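Galactose-binding lectin (Arachis hypogaea, PDB 6VAW) binds D-galactose and galactose-based ligands as a homotetrameric legume lectin that carries calcium and manganese ions near its sugar site. Local coordinates at residues T59-M73 and H218-T232. Sequence-based numbering, arbitrary orientation.
Sequences TGNVASFLTSFSFEM and HLIRSWSFTSTLITT
Thr67 turns OG1 away from its own N (chi1 -173°) and Trp223 does the same with its indole (chi1 -174°), and the two meet on one face of the antiparallel pair. Trp223 NE1 donates to Thr67 OG1 at 2.9 Å, nearly in the indole plane though bent at hydrogen (136°), while that hydroxyl gives its own proton to Ser224 O, 2.7 Å away. Ser224 O also accepts from Ser68 N, so two donors grip one carbonyl. Phe65, Phe69 and Phe71 all hold CG between N and the carbonyl carbon, which carries their rings away from the partner strand; their closest side-chain approaches are through CB, Phe69 CB lying 3.9 Å from Trp223 CD1. The Phe65 and Phe225 rings lie near parallel but slid apart, barely overlapping. On the other face the hydroxyls of Ser70 and Ser222 share a hydrogen bond, OG to OG 2.7 Å, beside a classic beta bulge in which Arg221 and Ser222 both oppose Ser70; Arg221 N reaches Ser70 O at 2.8 Å. Past it, Glu72 OE1 and Arg221 NH1 form a long salt bridge of 4.0 Å. Back on the aromatic face, Met73 SD meets the edge of the His218 ring. Strands 64-74 and 217-229 lie in the back sheet of the legume-lectin sandwich, between strands 159-168 and 2-8; the aromatic face packs on Phe87, Phe122, Phe204 and Phe206 of the opposing sheet, while on the other Ser64 OG bonds to Thr187 OG1, and Thr228 OG1 to Ile185 N, of a neighbouring subunit, Thr228 OG1 also bonding to Thr3 of its own chain.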
# COMPACT_ATOMS: atom_id res chain seq x y z
N THR A 59 -12.33 -10.75 22.11
CA THR A 59 -13.30 -9.67 21.82
C THR A 59 -14.60 -10.17 21.15
O THR A 59 -15.61 -9.47 21.19
CB THR A 59 -12.68 -8.60 20.92
OG1 THR A 59 -12.34 -9.18 19.66
CG2 THR A 59 -11.46 -7.93 21.54
N GLY A 60 -14.54 -11.33 20.51
CA GLY A 60 -15.66 -11.86 19.74
C GLY A 60 -15.70 -11.25 18.34
O GLY A 60 -16.57 -11.59 17.54
N ASN A 61 -14.73 -10.36 18.02
CA ASN A 61 -14.65 -9.68 16.72
C ASN A 61 -14.20 -10.63 15.62
O ASN A 61 -13.42 -11.55 15.85
CB ASN A 61 -13.71 -8.45 16.76
CG ASN A 61 -14.19 -7.31 17.63
OD1 ASN A 61 -13.42 -6.40 17.95
ND2 ASN A 61 -15.45 -7.31 18.02
N VAL A 62 -14.69 -10.39 14.40
CA VAL A 62 -14.38 -11.17 13.20
C VAL A 62 -13.82 -10.21 12.14
O VAL A 62 -14.32 -9.10 11.99
CB VAL A 62 -15.61 -11.96 12.68
CG1 VAL A 62 -15.25 -12.85 11.50
CG2 VAL A 62 -16.26 -12.77 13.80
N ALA A 63 -12.76 -10.63 11.44
CA ALA A 63 -12.11 -9.79 10.44
C ALA A 63 -12.96 -9.67 9.17
O ALA A 63 -13.78 -10.55 8.87
CB ALA A 63 -10.75 -10.38 10.09
N SER A 64 -12.78 -8.55 8.46
CA SER A 64 -13.33 -8.38 7.12
C SER A 64 -12.15 -8.56 6.21
O SER A 64 -11.01 -8.38 6.66
CB SER A 64 -13.97 -7.00 6.94
OG SER A 64 -15.26 -6.94 7.54
N PHE A 65 -12.38 -8.91 4.96
CA PHE A 65 -11.27 -8.99 4.01
C PHE A 65 -11.74 -8.67 2.59
O PHE A 65 -12.93 -8.77 2.25
CB PHE A 65 -10.52 -10.33 4.08
CG PHE A 65 -11.28 -11.56 3.68
CD1 PHE A 65 -11.50 -11.86 2.33
CD2 PHE A 65 -11.69 -12.48 4.64
CE1 PHE A 65 -12.15 -13.03 1.95
CE2 PHE A 65 -12.36 -13.66 4.26
CZ PHE A 65 -12.60 -13.91 2.93
N LEU A 66 -10.76 -8.25 1.79
CA LEU A 66 -10.89 -7.93 0.38
C LEU A 66 -9.76 -8.69 -0.32
O LEU A 66 -8.61 -8.50 0.04
CB LEU A 66 -10.79 -6.42 0.10
CG LEU A 66 -10.58 -6.02 -1.37
CD1 LEU A 66 -11.84 -6.42 -2.23
CD2 LEU A 66 -10.26 -4.56 -1.51
N THR A 67 -10.10 -9.52 -1.30
CA THR A 67 -9.05 -10.25 -2.01
C THR A 67 -9.38 -10.29 -3.47
O THR A 67 -10.55 -10.35 -3.84
CB THR A 67 -8.76 -11.66 -1.39
OG1 THR A 67 -7.62 -12.25 -2.03
CG2 THR A 67 -9.94 -12.63 -1.46
N SER A 68 -8.35 -10.19 -4.31
CA SER A 68 -8.50 -10.30 -5.75
C SER A 68 -7.44 -11.27 -6.29
O SER A 68 -6.32 -11.33 -5.76
CB SER A 68 -8.38 -8.94 -6.42
OG SER A 68 -9.36 -8.03 -5.93
N PHE A 69 -7.81 -12.05 -7.28
CA PHE A 69 -6.87 -12.98 -7.90
C PHE A 69 -7.26 -13.21 -9.33
O PHE A 69 -8.38 -12.86 -9.74
CB PHE A 69 -6.77 -14.33 -7.11
CG PHE A 69 -8.08 -15.03 -6.83
CD1 PHE A 69 -8.63 -15.91 -7.77
CD2 PHE A 69 -8.79 -14.80 -5.65
CE1 PHE A 69 -9.82 -16.58 -7.50
CE2 PHE A 69 -10.01 -15.43 -5.41
CZ PHE A 69 -10.51 -16.34 -6.33
N SER A 70 -6.31 -13.73 -10.12
CA SER A 70 -6.54 -14.09 -11.50
C SER A 70 -6.03 -15.49 -11.77
O SER A 70 -4.99 -15.90 -11.24
CB SER A 70 -5.93 -13.09 -12.47
OG SER A 70 -4.53 -12.99 -12.32
N PHE A 71 -6.79 -16.23 -12.55
CA PHE A 71 -6.43 -17.59 -12.89
C PHE A 71 -6.72 -17.86 -14.35
O PHE A 71 -7.37 -17.05 -15.03
CB PHE A 71 -7.17 -18.61 -11.99
CG PHE A 71 -8.67 -18.71 -12.16
CD1 PHE A 71 -9.22 -19.43 -13.22
CD2 PHE A 71 -9.53 -18.14 -11.22
CE1 PHE A 71 -10.61 -19.51 -13.38
CE2 PHE A 71 -10.92 -18.24 -11.38
CZ PHE A 71 -11.45 -18.92 -12.45
N GLU A 72 -6.28 -19.04 -14.81
CA GLU A 72 -6.51 -19.51 -16.15
C GLU A 72 -6.63 -21.03 -16.14
O GLU A 72 -5.83 -21.71 -15.50
CB GLU A 72 -5.37 -19.04 -17.07
CG GLU A 72 -5.56 -19.36 -18.55
CD GLU A 72 -4.29 -19.27 -19.38
OE1 GLU A 72 -3.55 -18.27 -19.24
OE2 GLU A 72 -4.05 -20.21 -20.18
N MET A 73 -7.66 -21.54 -16.82
CA MET A 73 -7.79 -22.97 -17.04
C MET A 73 -7.70 -23.20 -18.54
O MET A 73 -8.33 -22.47 -19.31
CB MET A 73 -9.06 -23.54 -16.42
CG MET A 73 -8.93 -23.69 -14.91
SD MET A 73 -10.39 -24.38 -14.13
CE MET A 73 -11.50 -22.94 -14.09
N HIS A 218 -4.27 -25.82 -14.73
CA HIS A 218 -4.87 -24.94 -13.70
C HIS A 218 -3.79 -23.97 -13.25
O HIS A 218 -2.82 -24.39 -12.61
CB HIS A 218 -5.41 -25.72 -12.48
CG HIS A 218 -6.43 -26.78 -12.74
ND1 HIS A 218 -6.08 -28.13 -12.77
CD2 HIS A 218 -7.78 -26.68 -12.82
CE1 HIS A 218 -7.22 -28.79 -12.93
NE2 HIS A 218 -8.27 -27.96 -12.96
N LEU A 219 -3.91 -22.69 -13.66
CA LEU A 219 -2.90 -21.67 -13.34
C LEU A 219 -3.39 -20.56 -12.42
O LEU A 219 -4.48 -20.05 -12.64
CB LEU A 219 -2.39 -20.99 -14.63
CG LEU A 219 -1.73 -21.89 -15.67
CD1 LEU A 219 -1.57 -21.16 -16.99
CD2 LEU A 219 -0.39 -22.40 -15.18
N ILE A 220 -2.58 -20.16 -11.44
CA ILE A 220 -2.83 -19.01 -10.58
C ILE A 220 -1.82 -17.96 -11.05
O ILE A 220 -0.62 -18.24 -11.04
CB ILE A 220 -2.77 -19.29 -9.05
CG1 ILE A 220 -3.68 -20.48 -8.63
CG2 ILE A 220 -3.07 -18.02 -8.25
CD1 ILE A 220 -5.25 -20.31 -8.83
N ARG A 221 -2.32 -16.83 -11.55
CA ARG A 221 -1.50 -15.77 -12.14
C ARG A 221 -1.11 -14.65 -11.17
O ARG A 221 -0.00 -14.12 -11.27
CB ARG A 221 -2.21 -15.19 -13.36
CG ARG A 221 -2.38 -16.20 -14.49
CD ARG A 221 -3.16 -15.64 -15.67
NE ARG A 221 -2.59 -14.38 -16.18
CZ ARG A 221 -1.69 -14.29 -17.15
NH1 ARG A 221 -1.22 -15.39 -17.74
NH2 ARG A 221 -1.24 -13.10 -17.54
N SER A 222 -2.03 -14.24 -10.30
CA SER A 222 -1.80 -13.15 -9.35
C SER A 222 -2.75 -13.26 -8.18
O SER A 222 -3.78 -13.92 -8.28
CB SER A 222 -1.93 -11.79 -10.03
OG SER A 222 -3.24 -11.54 -10.49
N TRP A 223 -2.39 -12.64 -7.05
CA TRP A 223 -3.20 -12.66 -5.85
C TRP A 223 -2.85 -11.48 -4.94
O TRP A 223 -1.70 -11.32 -4.56
CB TRP A 223 -2.97 -13.98 -5.11
CG TRP A 223 -3.83 -14.22 -3.91
CD1 TRP A 223 -5.06 -13.67 -3.63
CD2 TRP A 223 -3.56 -15.14 -2.85
NE1 TRP A 223 -5.55 -14.18 -2.46
CE2 TRP A 223 -4.66 -15.12 -1.97
CE3 TRP A 223 -2.51 -16.04 -2.59
CZ2 TRP A 223 -4.74 -15.95 -0.84
CZ3 TRP A 223 -2.56 -16.81 -1.44
CH2 TRP A 223 -3.66 -16.74 -0.57
N SER A 224 -3.86 -10.67 -4.57
CA SER A 224 -3.72 -9.57 -3.62
C SER A 224 -4.72 -9.82 -2.50
O SER A 224 -5.76 -10.43 -2.74
CB SER A 224 -3.91 -8.21 -4.30
OG SER A 224 -5.26 -8.00 -4.70
N PHE A 225 -4.40 -9.40 -1.29
CA PHE A 225 -5.23 -9.68 -0.13
C PHE A 225 -5.03 -8.64 0.94
O PHE A 225 -3.91 -8.22 1.19
CB PHE A 225 -4.85 -11.07 0.43
CG PHE A 225 -5.57 -11.54 1.67
CD1 PHE A 225 -5.11 -11.20 2.93
CD2 PHE A 225 -6.69 -12.36 1.58
CE1 PHE A 225 -5.76 -11.65 4.08
CE2 PHE A 225 -7.36 -12.78 2.72
CZ PHE A 225 -6.88 -12.43 3.97
N THR A 226 -6.13 -8.26 1.62
CA THR A 226 -6.10 -7.37 2.77
C THR A 226 -7.18 -7.83 3.72
O THR A 226 -8.33 -7.96 3.31
CB THR A 226 -6.26 -5.87 2.46
OG1 THR A 226 -5.28 -5.42 1.51
CG2 THR A 226 -6.20 -5.01 3.73
N SER A 227 -6.82 -8.06 4.98
CA SER A 227 -7.77 -8.40 6.03
C SER A 227 -7.55 -7.44 7.18
O SER A 227 -6.40 -7.08 7.44
CB SER A 227 -7.61 -9.85 6.47
OG SER A 227 -6.41 -10.02 7.22
N THR A 228 -8.62 -7.02 7.85
CA THR A 228 -8.55 -6.12 8.99
C THR A 228 -9.46 -6.65 10.09
O THR A 228 -10.64 -6.87 9.87
CB THR A 228 -8.85 -4.66 8.61
OG1 THR A 228 -7.86 -4.21 7.69
CG2 THR A 228 -8.84 -3.71 9.82
N LEU A 229 -8.88 -6.82 11.28
CA LEU A 229 -9.56 -7.30 12.50
C LEU A 229 -9.52 -6.17 13.53
O LEU A 229 -8.44 -5.69 13.85
CB LEU A 229 -8.90 -8.59 13.04
CG LEU A 229 -9.39 -9.17 14.39
CD1 LEU A 229 -10.81 -9.77 14.30
CD2 LEU A 229 -8.41 -10.21 14.92
N ILE A 230 -10.70 -5.69 13.95
CA ILE A 230 -10.78 -4.64 14.96
C ILE A 230 -10.34 -5.27 16.29
O ILE A 230 -10.82 -6.34 16.65
CB ILE A 230 -12.20 -4.00 15.01
CG1 ILE A 230 -12.51 -3.16 13.72
CG2 ILE A 230 -12.43 -3.18 16.31
CD1 ILE A 230 -11.56 -1.96 13.31
N THR A 231 -9.37 -4.63 16.95
CA THR A 231 -8.81 -5.06 18.24
C THR A 231 -9.33 -4.10 19.32
O THR A 231 -9.09 -2.90 19.21
CB THR A 231 -7.26 -5.13 18.16
OG1 THR A 231 -6.75 -3.89 17.64
CG2 THR A 231 -6.75 -6.30 17.32
N THR A 232 -10.17 -4.60 20.23
CA THR A 232 -10.78 -3.78 21.29
C THR A 232 -10.72 -4.53 22.63
O THR A 232 -9.66 -4.59 23.25
CB THR A 232 -12.22 -3.34 20.91
OG1 THR A 232 -12.75 -2.49 21.93
CG2 THR A 232 -13.17 -4.51 20.66
O HOH W 1 -10.14 -8.43 18.27
O HOH W 2 -13.33 -6.73 12.86
O HOH W 3 -6.71 -5.80 -0.98